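Local coordinates for processed glycerol phosphate lipoteichoic acid synthase 2 (Bacillus subtilis, PDB 2W8D), which belongs to the lipoteichoic acid synthase family and has the sulfatase-type fold of the alkaline phosphatase clan, with a magnesium ion bound in this model, at residues T111-P116 / K407-V412; A155-N160 / F175-P180; N348-S353 / T357-K362. One frame throughout, in Å; residues are numbered along the deposited sequence.

Contact 1: T111-P116 / K407-V412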
loop_
_atom_site.group_PDB
_atom_site.type_symbol
_atom_site.label_atom_id
_atom_site.label_comp_id
_atom_site.label_asym_id
_atom_site.label_seq_id
_atom_site.Cartn_x
_atom_site.Cartn_y
_atom_site.Cartn_z
ATOM N N THR A 111 -18.305 10.805 3.948
ATOM C CA THR A 111 -18.195 11.287 2.574
ATOM C C THR A 111 -16.717 11.297 2.148
ATOM O O THR A 111 -15.860 11.901 2.799
ATOM C CB THR A 111 -18.833 12.692 2.389
ATOM O OG1 THR A 111 -20.254 12.650 2.694
ATOM C CG2 THR A 111 -18.611 13.200 0.951
ATOM N N LEU A 112 -16.418 10.603 1.057
ATOM C CA LEU A 112 -15.045 10.467 0.600
ATOM C C LEU A 112 -14.817 11.043 -0.798
ATOM O O LEU A 112 -15.748 11.159 -1.603
ATOM C CB LEU A 112 -14.624 8.994 0.660
ATOM C CG LEU A 112 -14.601 8.355 2.050
ATOM C CD1 LEU A 112 -14.148 6.943 1.912
ATOM C CD2 LEU A 112 -13.700 9.119 3.009
ATOM N N GLN A 113 -13.568 11.410 -1.075
ATOM C CA GLN A 113 -13.206 11.933 -2.385
ATOM C C GLN A 113 -11.994 11.162 -2.884
ATOM O O GLN A 113 -10.907 11.701 -3.051
ATOM C CB GLN A 113 -13.029 13.453 -2.331
ATOM C CG GLN A 113 -14.296 14.091 -1.761
ATOM C CD GLN A 113 -14.199 15.564 -1.433
ATOM O OE1 GLN A 113 -13.143 16.054 -1.092
ATOM N NE2 GLN A 113 -15.335 16.271 -1.501
ATOM N N SER A 114 -12.208 9.873 -3.105
ATOM C CA SER A 114 -11.151 8.938 -3.483
ATOM C C SER A 114 -10.582 9.121 -4.891
ATOM O O SER A 114 -11.219 9.726 -5.765
ATOM C CB SER A 114 -11.700 7.520 -3.410
ATOM O OG SER A 114 -12.230 7.272 -2.121
ATOM N N VAL A 115 -9.408 8.539 -5.097
ATOM C CA VAL A 115 -8.786 8.406 -6.403
ATOM C C VAL A 115 -9.704 7.749 -7.448
ATOM O O VAL A 115 -9.957 8.343 -8.482
ATOM C CB VAL A 115 -7.448 7.656 -6.283
ATOM C CG1 VAL A 115 -6.747 7.628 -7.613
ATOM C CG2 VAL A 115 -6.575 8.363 -5.230
ATOM N N PRO A 116 -10.239 6.549 -7.176
ATOM C CA PRO A 116 -11.154 6.063 -8.221
ATOM C C PRO A 116 -12.269 7.040 -8.557
ATOM O O PRO A 116 -12.711 7.072 -9.702
ATOM C CB PRO A 116 -11.742 4.774 -7.643
ATOM C CG PRO A 116 -11.184 4.645 -6.212
ATOM C CD PRO A 116 -10.041 5.575 -6.080
ATOM N N LYS A 407 -12.392 21.207 -7.302
ATOM C CA LYS A 407 -12.921 21.784 -8.545
ATOM C C LYS A 407 -13.409 20.781 -9.585
ATOM O O LYS A 407 -14.462 20.976 -10.200
ATOM C CB LYS A 407 -11.939 22.786 -9.192
ATOM C CG LYS A 407 -12.403 24.271 -9.174
ATOM C CD LYS A 407 -13.925 24.428 -9.367
ATOM C CE LYS A 407 -14.350 24.575 -10.845
ATOM N NZ LYS A 407 -15.813 24.365 -10.995
ATOM N N GLY A 408 -12.647 19.721 -9.803
ATOM C CA GLY A 408 -13.054 18.781 -10.831
ATOM C C GLY A 408 -14.255 18.027 -10.317
ATOM O O GLY A 408 -15.202 17.776 -11.042
ATOM N N PHE A 409 -14.221 17.760 -9.019
ATOM C CA PHE A 409 -14.911 16.639 -8.403
ATOM C C PHE A 409 -16.414 16.644 -8.436
ATOM O O PHE A 409 -17.066 17.602 -8.017
ATOM C CB PHE A 409 -14.486 16.526 -6.954
ATOM C CG PHE A 409 -14.799 15.208 -6.354
ATOM C CD1 PHE A 409 -13.995 14.105 -6.635
ATOM C CD2 PHE A 409 -15.886 15.062 -5.502
ATOM C CE1 PHE A 409 -14.281 12.874 -6.095
ATOM C CE2 PHE A 409 -16.180 13.827 -4.938
ATOM C CZ PHE A 409 -15.381 12.728 -5.233
ATOM N N LYS A 410 -16.964 15.527 -8.871
ATOM C CA LYS A 410 -18.384 15.328 -8.685
ATOM C C LYS A 410 -18.666 14.275 -7.598
ATOM O O LYS A 410 -18.163 13.147 -7.640
ATOM C CB LYS A 410 -19.078 15.041 -10.019
ATOM C CG LYS A 410 -18.456 13.884 -10.804
ATOM C CD LYS A 410 -19.381 12.667 -10.804
ATOM C CE LYS A 410 -20.551 12.842 -11.818
ATOM N NZ LYS A 410 -21.729 13.549 -11.229
ATOM N N LYS A 411 -19.453 14.710 -6.623
ATOM C CA LYS A 411 -19.818 13.968 -5.430
ATOM C C LYS A 411 -20.199 12.523 -5.715
ATOM O O LYS A 411 -20.957 12.246 -6.644
ATOM C CB LYS A 411 -20.969 14.704 -4.727
ATOM C CG LYS A 411 -21.579 13.988 -3.539
ATOM C CD LYS A 411 -22.778 14.784 -3.024
ATOM C CE LYS A 411 -23.852 13.904 -2.366
ATOM N NZ LYS A 411 -23.352 13.169 -1.144
ATOM N N VAL A 412 -19.671 11.604 -4.910
ATOM C CA VAL A 412 -20.037 10.198 -5.035
ATOM C C VAL A 412 -21.405 9.884 -4.434
ATOM O O VAL A 412 -21.717 10.347 -3.358
ATOM C CB VAL A 412 -18.939 9.290 -4.479
ATOM C CG1 VAL A 412 -19.431 7.851 -4.303
ATOM C CG2 VAL A 412 -17.824 9.308 -5.424
HETATM O O HOH W 1 -17.981 12.332 -2.499
#
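The F409 ring and the Q113 side chain meet where the chain's C-terminal tail, past helix 380-397, lies against the sulfatase-type domain at the lead-in to helix 115-118. The contact is mainly a CH-pi one. CB of Q113 sits over one face of the F409 ring, 4.1 Å from its centroid and displaced toward the rim. With CG set beside the backbone N (chi1 -55°), the second methylene follows CB over the ring, Q113 CG coming to 3.7 Å from F409 CE2, while the amide plane is turned 54° from that of the ring. CZ, the far end of the F409 ring, comes 3.7 Å from Q113 CA. The ring also touches A117 of helix 115-118.

The polar groups find other partners. NE2 of Q113 donates to the carbonyl of Y404, so the amide is held by the same tail that supplies the ring; S114 OG bonds instead to N93 of helix 86-93. Between the two backbones the link is a single water, lying in the plane of the F409 ring at its edge: it donates to L112 O at 2.7 Å and accepts from V412 N at 3.0 Å.

Contact 2: A155-N160 / F175-P180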
loop_
_atom_site.group_PDB
_atom_site.type_symbol
_atom_site.label_atom_id
_atom_site.label_comp_id
_atom_site.label_asym_id
_atom_site.label_seq_id
_atom_site.Cartn_x
_atom_site.Cartn_y
_atom_site.Cartn_z
ATOM N N ALA A 155 -17.276 -14.737 -5.484
ATOM C CA ALA A 155 -18.369 -15.282 -6.307
ATOM C C ALA A 155 -17.925 -15.494 -7.769
ATOM O O ALA A 155 -18.523 -16.277 -8.486
ATOM C CB ALA A 155 -19.634 -14.401 -6.229
ATOM N N TYR A 156 -16.873 -14.804 -8.199
ATOM C CA TYR A 156 -16.444 -14.868 -9.588
ATOM C C TYR A 156 -15.289 -15.835 -9.841
ATOM O O TYR A 156 -14.823 -15.948 -10.974
ATOM C CB TYR A 156 -16.041 -13.490 -10.088
ATOM C CG TYR A 156 -17.178 -12.527 -10.264
ATOM C CD1 TYR A 156 -17.789 -12.349 -11.515
ATOM C CD2 TYR A 156 -17.636 -11.761 -9.185
ATOM C CE1 TYR A 156 -18.847 -11.444 -11.678
ATOM C CE2 TYR A 156 -18.685 -10.864 -9.338
ATOM C CZ TYR A 156 -19.273 -10.701 -10.572
ATOM O OH TYR A 156 -20.318 -9.798 -10.676
ATOM N N TYR A 157 -14.833 -16.516 -8.788
ATOM C CA TYR A 157 -13.803 -17.537 -8.885
ATOM C C TYR A 157 -14.345 -18.924 -8.551
ATOM O O TYR A 157 -15.275 -19.054 -7.777
ATOM C CB TYR A 157 -12.627 -17.167 -7.986
ATOM C CG TYR A 157 -12.075 -15.795 -8.307
ATOM C CD1 TYR A 157 -11.042 -15.646 -9.221
ATOM C CD2 TYR A 157 -12.621 -14.643 -7.724
ATOM C CE1 TYR A 157 -10.550 -14.405 -9.544
ATOM C CE2 TYR A 157 -12.129 -13.385 -8.039
ATOM C CZ TYR A 157 -11.098 -13.278 -8.954
ATOM O OH TYR A 157 -10.600 -12.054 -9.293
ATOM N N ASP A 158 -13.788 -19.945 -9.194
ATOM C CA ASP A 158 -14.019 -21.353 -8.869
ATOM C C ASP A 158 -13.404 -21.693 -7.500
ATOM O O ASP A 158 -12.178 -21.827 -7.369
ATOM C CB ASP A 158 -13.358 -22.215 -9.955
ATOM C CG ASP A 158 -13.823 -23.671 -9.935
ATOM O OD1 ASP A 158 -14.727 -24.017 -9.138
ATOM O OD2 ASP A 158 -13.290 -24.479 -10.742
HETATM N N MSE A 159 -14.249 -21.841 -6.482
HETATM C CA MSE A 159 -13.762 -22.014 -5.095
HETATM C C MSE A 159 -13.583 -23.491 -4.697
HETATM O O MSE A 159 -13.962 -23.883 -3.593
HETATM C CB MSE A 159 -14.685 -21.305 -4.078
HETATM C CG MSE A 159 -14.764 -19.785 -4.180
HETATM SE SE MSE A 159 -13.176 -18.824 -3.494
HETATM C CE MSE A 159 -13.306 -19.205 -1.550
ATOM N N ASN A 160 -13.002 -24.303 -5.574
ATOM C CA ASN A 160 -12.889 -25.737 -5.301
ATOM C C ASN A 160 -11.749 -26.156 -4.361
ATOM O O ASN A 160 -10.895 -25.353 -3.990
ATOM C CB ASN A 160 -12.841 -26.540 -6.610
ATOM C CG ASN A 160 -11.599 -26.247 -7.433
ATOM O OD1 ASN A 160 -10.519 -26.764 -7.152
ATOM N ND2 ASN A 160 -11.752 -25.421 -8.460
ATOM N N PHE A 175 -4.975 -15.051 -9.857
ATOM C CA PHE A 175 -4.474 -14.259 -10.986
ATOM C C PHE A 175 -4.838 -14.773 -12.389
ATOM O O PHE A 175 -5.099 -13.962 -13.277
ATOM C CB PHE A 175 -2.976 -14.018 -10.883
ATOM C CG PHE A 175 -2.598 -12.961 -9.899
ATOM C CD1 PHE A 175 -3.091 -11.670 -10.022
ATOM C CD2 PHE A 175 -1.710 -13.253 -8.842
ATOM C CE1 PHE A 175 -2.715 -10.688 -9.112
ATOM C CE2 PHE A 175 -1.330 -12.296 -7.961
ATOM C CZ PHE A 175 -1.840 -11.006 -8.063
ATOM N N LYS A 176 -4.869 -16.089 -12.594
ATOM C CA LYS A 176 -5.272 -16.644 -13.874
ATOM C C LYS A 176 -6.695 -16.252 -14.242
ATOM O O LYS A 176 -6.947 -15.726 -15.324
ATOM C CB LYS A 176 -5.211 -18.173 -13.829
ATOM C CG LYS A 176 -4.179 -18.823 -14.747
ATOM C CD LYS A 176 -4.322 -18.397 -16.201
ATOM C CE LYS A 176 -3.061 -18.835 -16.961
ATOM N NZ LYS A 176 -1.856 -18.075 -16.521
ATOM N N GLU A 177 -7.608 -16.544 -13.315
ATOM C CA GLU A 177 -9.043 -16.298 -13.443
ATOM C C GLU A 177 -9.429 -14.817 -13.562
ATOM O O GLU A 177 -10.424 -14.480 -14.217
ATOM C CB GLU A 177 -9.796 -17.000 -12.305
ATOM C CG GLU A 177 -10.104 -18.467 -12.654
ATOM C CD GLU A 177 -10.391 -19.340 -11.439
ATOM O OE1 GLU A 177 -11.522 -19.289 -10.917
ATOM O OE2 GLU A 177 -9.494 -20.110 -11.033
ATOM N N SER A 178 -8.613 -13.944 -12.974
ATOM C CA SER A 178 -8.819 -12.505 -13.096
ATOM C C SER A 178 -8.568 -11.932 -14.500
ATOM O O SER A 178 -9.114 -10.876 -14.825
ATOM C CB SER A 178 -7.977 -11.738 -12.072
ATOM O OG SER A 178 -8.294 -12.121 -10.744
HETATM N N MSE A 179 -7.769 -12.613 -15.325
HETATM C CA MSE A 179 -7.446 -12.119 -16.677
HETATM C C MSE A 179 -8.660 -11.762 -17.544
HETATM O O MSE A 179 -8.812 -10.588 -17.892
HETATM C CB MSE A 179 -6.451 -13.023 -17.423
HETATM C CG MSE A 179 -5.079 -13.173 -16.720
HETATM SE SE MSE A 179 -4.337 -11.579 -15.763
HETATM C CE MSE A 179 -3.824 -10.481 -17.305
ATOM N N PRO A 180 -9.550 -12.737 -17.855
ATOM C CA PRO A 180 -10.711 -12.360 -18.700
ATOM C C PRO A 180 -11.605 -11.314 -18.048
ATOM O O PRO A 180 -12.227 -10.514 -18.725
ATOM C CB PRO A 180 -11.487 -13.680 -18.889
ATOM C CG PRO A 180 -10.926 -14.628 -17.864
ATOM C CD PRO A 180 -9.518 -14.183 -17.568
HETATM O O HOH W 2 -13.323 -17.785 -12.773
#
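The side chains of Y157 and E177 run antiparallel alongside one another where the loop after strand 150-152 packs on helix 171-183. The tyrosine points its hydroxyl toward the helix while the glutamate sends its carboxylate back to the loop, and each polar end finds its partner at the far side.

For Y157 two torsions matter. Chi1, -56°, puts CG beside the backbone N and sends the ring to the helix; chi2, -91°, then turns the ring so that its edge, not its face, is presented to E177 and S178. CD1 on that edge of Y157 rests 3.6 Å from E177 CB. At the end of the ring, Y157 OH donates a 2.7 Å hydrogen bond to S178 OG, which lies in the ring plane. S178 in turn carries OG beside its own backbone N, close enough to bond F174 O one turn back, so the serine oxygen is held by both the helix and the tyrosine.

The OE1 of E177 accepts from D158 N at 2.9 Å, a fairly straight bond (160°) that arrives nearly along the C-O axis. A water 3.0 Å from E177 OE1 donates to it and also to Y156 O, giving the carboxylate oxygen a second grip on the loop backbone. D158 turns its own carboxylate away; D158 OD2 and E177 OE1 stay 5.5 Å apart, which probably limits the repulsion between these like charges.

Strand 125-130 adds F129, which touches both Y157 and S178, and the Y157 ring also meets that of F174. Just before E177 on helix 171-183, F175 stacks on F238 of helix 219-244 and K176 makes a salt bridge to D241, tying the two helices together.

Contact 3: N348-S353 / T357-K362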
loop_
_atom_site.group_PDB
_atom_site.type_symbol
_atom_site.label_atom_id
_atom_site.label_comp_id
_atom_site.label_asym_id
_atom_site.label_seq_id
_atom_site.Cartn_x
_atom_site.Cartn_y
_atom_site.Cartn_z
ATOM N N ASN A 348 0.637 5.123 15.484
ATOM C CA ASN A 348 0.595 5.299 16.918
ATOM C C ASN A 348 1.369 6.558 17.380
ATOM O O ASN A 348 1.502 6.786 18.569
ATOM C CB ASN A 348 1.118 4.052 17.630
ATOM C CG ASN A 348 2.613 3.852 17.405
ATOM O OD1 ASN A 348 3.256 4.648 16.689
ATOM N ND2 ASN A 348 3.173 2.791 17.999
ATOM N N GLY A 349 1.876 7.373 16.457
ATOM C CA GLY A 349 2.583 8.586 16.888
ATOM C C GLY A 349 4.108 8.449 16.886
ATOM O O GLY A 349 4.798 9.451 16.884
ATOM N N ASP A 350 4.643 7.218 16.926
ATOM C CA ASP A 350 6.030 6.984 16.576
ATOM C C ASP A 350 6.251 7.544 15.169
ATOM O O ASP A 350 5.296 7.904 14.448
ATOM C CB ASP A 350 6.364 5.477 16.602
ATOM C CG ASP A 350 6.233 4.872 18.020
ATOM O OD1 ASP A 350 6.037 5.626 19.007
ATOM O OD2 ASP A 350 6.314 3.639 18.164
ATOM N N PHE A 351 7.508 7.671 14.798
ATOM C CA PHE A 351 7.828 8.105 13.455
ATOM C C PHE A 351 9.212 7.719 13.046
ATOM O O PHE A 351 10.011 7.305 13.874
ATOM C CB PHE A 351 7.566 9.609 13.238
ATOM C CG PHE A 351 8.564 10.535 13.887
ATOM C CD1 PHE A 351 9.745 10.879 13.234
ATOM C CD2 PHE A 351 8.265 11.168 15.100
ATOM C CE1 PHE A 351 10.658 11.789 13.817
ATOM C CE2 PHE A 351 9.161 12.075 15.684
ATOM C CZ PHE A 351 10.351 12.383 15.045
ATOM N N ILE A 352 9.482 7.835 11.749
ATOM C CA ILE A 352 10.816 7.612 11.246
ATOM C C ILE A 352 11.124 8.658 10.207
ATOM O O ILE A 352 10.244 9.079 9.464
ATOM C CB ILE A 352 11.015 6.199 10.709
ATOM C CG1 ILE A 352 12.485 5.986 10.327
ATOM C CG2 ILE A 352 10.112 5.925 9.470
ATOM C CD1 ILE A 352 12.871 4.550 10.247
ATOM N N SER A 353 12.376 9.102 10.190
ATOM C CA SER A 353 12.872 10.038 9.193
ATOM C C SER A 353 14.360 9.746 8.940
ATOM O O SER A 353 14.962 8.969 9.670
ATOM C CB SER A 353 12.703 11.460 9.711
ATOM O OG SER A 353 13.795 11.801 10.522
ATOM N N THR A 357 14.642 7.972 14.400
ATOM C CA THR A 357 13.559 7.042 14.655
ATOM C C THR A 357 13.067 7.148 16.104
ATOM O O THR A 357 13.853 7.038 17.066
ATOM C CB THR A 357 13.744 5.600 14.043
ATOM O OG1 THR A 357 13.536 4.565 15.021
ATOM C CG2 THR A 357 15.047 5.409 13.301
ATOM N N LYS A 358 11.792 7.474 16.250
ATOM C CA LYS A 358 11.198 7.672 17.557
ATOM C C LYS A 358 10.247 6.545 17.871
ATOM O O LYS A 358 9.270 6.370 17.156
ATOM C CB LYS A 358 10.400 8.968 17.595
ATOM C CG LYS A 358 10.166 9.457 19.031
ATOM C CD LYS A 358 8.883 10.211 19.158
ATOM C CE LYS A 358 8.774 10.851 20.519
ATOM N NZ LYS A 358 7.578 11.729 20.561
ATOM N N ILE A 359 10.501 5.821 18.958
ATOM C CA ILE A 359 9.673 4.674 19.356
ATOM C C ILE A 359 9.375 4.742 20.862
ATOM O O ILE A 359 10.301 4.817 21.682
ATOM C CB ILE A 359 10.368 3.325 19.003
ATOM C CG1 ILE A 359 10.762 3.274 17.528
ATOM C CG2 ILE A 359 9.469 2.117 19.337
ATOM C CD1 ILE A 359 9.523 3.164 16.486
ATOM N N SER A 360 8.081 4.736 21.211
ATOM C CA SER A 360 7.605 4.904 22.606
ATOM C C SER A 360 8.362 5.991 23.339
ATOM O O SER A 360 8.846 5.773 24.450
ATOM C CB SER A 360 7.701 3.588 23.412
ATOM O OG SER A 360 7.425 2.487 22.557
ATOM N N GLY A 361 8.488 7.148 22.705
ATOM C CA GLY A 361 9.176 8.284 23.327
ATOM C C GLY A 361 10.702 8.259 23.370
ATOM O O GLY A 361 11.308 9.201 23.843
ATOM N N LYS A 362 11.342 7.199 22.894
ATOM C CA LYS A 362 12.795 7.212 22.764
ATOM C C LYS A 362 13.240 7.589 21.330
ATOM O O LYS A 362 12.604 7.207 20.339
ATOM C CB LYS A 362 13.379 5.861 23.169
ATOM C CG LYS A 362 13.306 5.593 24.652
ATOM C CD LYS A 362 13.734 4.146 24.919
ATOM C CE LYS A 362 14.215 3.914 26.352
ATOM N NZ LYS A 362 13.118 4.052 27.347
HETATM O O HOH W 3 5.749 2.262 20.064
HETATM O O HOH W 4 7.024 7.645 20.421
#
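A beta hairpin of strands 351-352 and 356-359, part of a five-stranded antiparallel sheet, brings F351 opposite K358 and I352 opposite T357. F351 and K358 form the hydrogen-bonded pair: K358 N donates to F351 O at 3.0 Å, and F351 N returns a 3.2 Å bond to K358 O, in the carbonyl plane and on a lone pair.

On the same face as this pair, K358 CB lies over the F351 ring, 4.1 Å from the centroid. F351 sets CG between its backbone N and carbonyl carbon (chi1 74°), which swings the ring across to its neighbour. The extended lysine chain then runs on to a salt bridge with D382 of helix 380-397, which also packs against F351. On the other face I352 and T357 lie side by side, CD1 of I352 3.8 Å from CG2 of T357, touching helix 281-286.

At the open end of the strand pair, the D350 carboxylate lies across the I359 side chain, D350 OD2 3.7 Å from I359 CD1. N348 OD1, in an Asx turn, accepts from D350 N. D350 OD1 accepts from S360 N at 3.1 Å, from above the carboxylate plane, and from a water that links it to G361 N in the type I' turn 359-362. D350 OD1 thus takes one backbone N-H of the turn and a water bridging to another, which probably favours the ionised carboxylate.

In the fold
All three contacts lie toward the periphery of a single chain, their centres 20 to 23 Å from its middle. Contacts 2 and 3 fall on opposite sides of that middle, their centres 42 Å apart, and follow one another in series along the chain. Both are nested within the long loop that contact 1 closes between 111-116 and 407-412. Contact 1 stands 30 Å from contact 2 and 33 Å from contact 3, centre to centre, and none touches another; even the nearest atoms of contacts 1 and 2 are about 17 Å apart. The magnesium site of E40, the phosphorylated T84, D258 and H259 includes no residue of these segments.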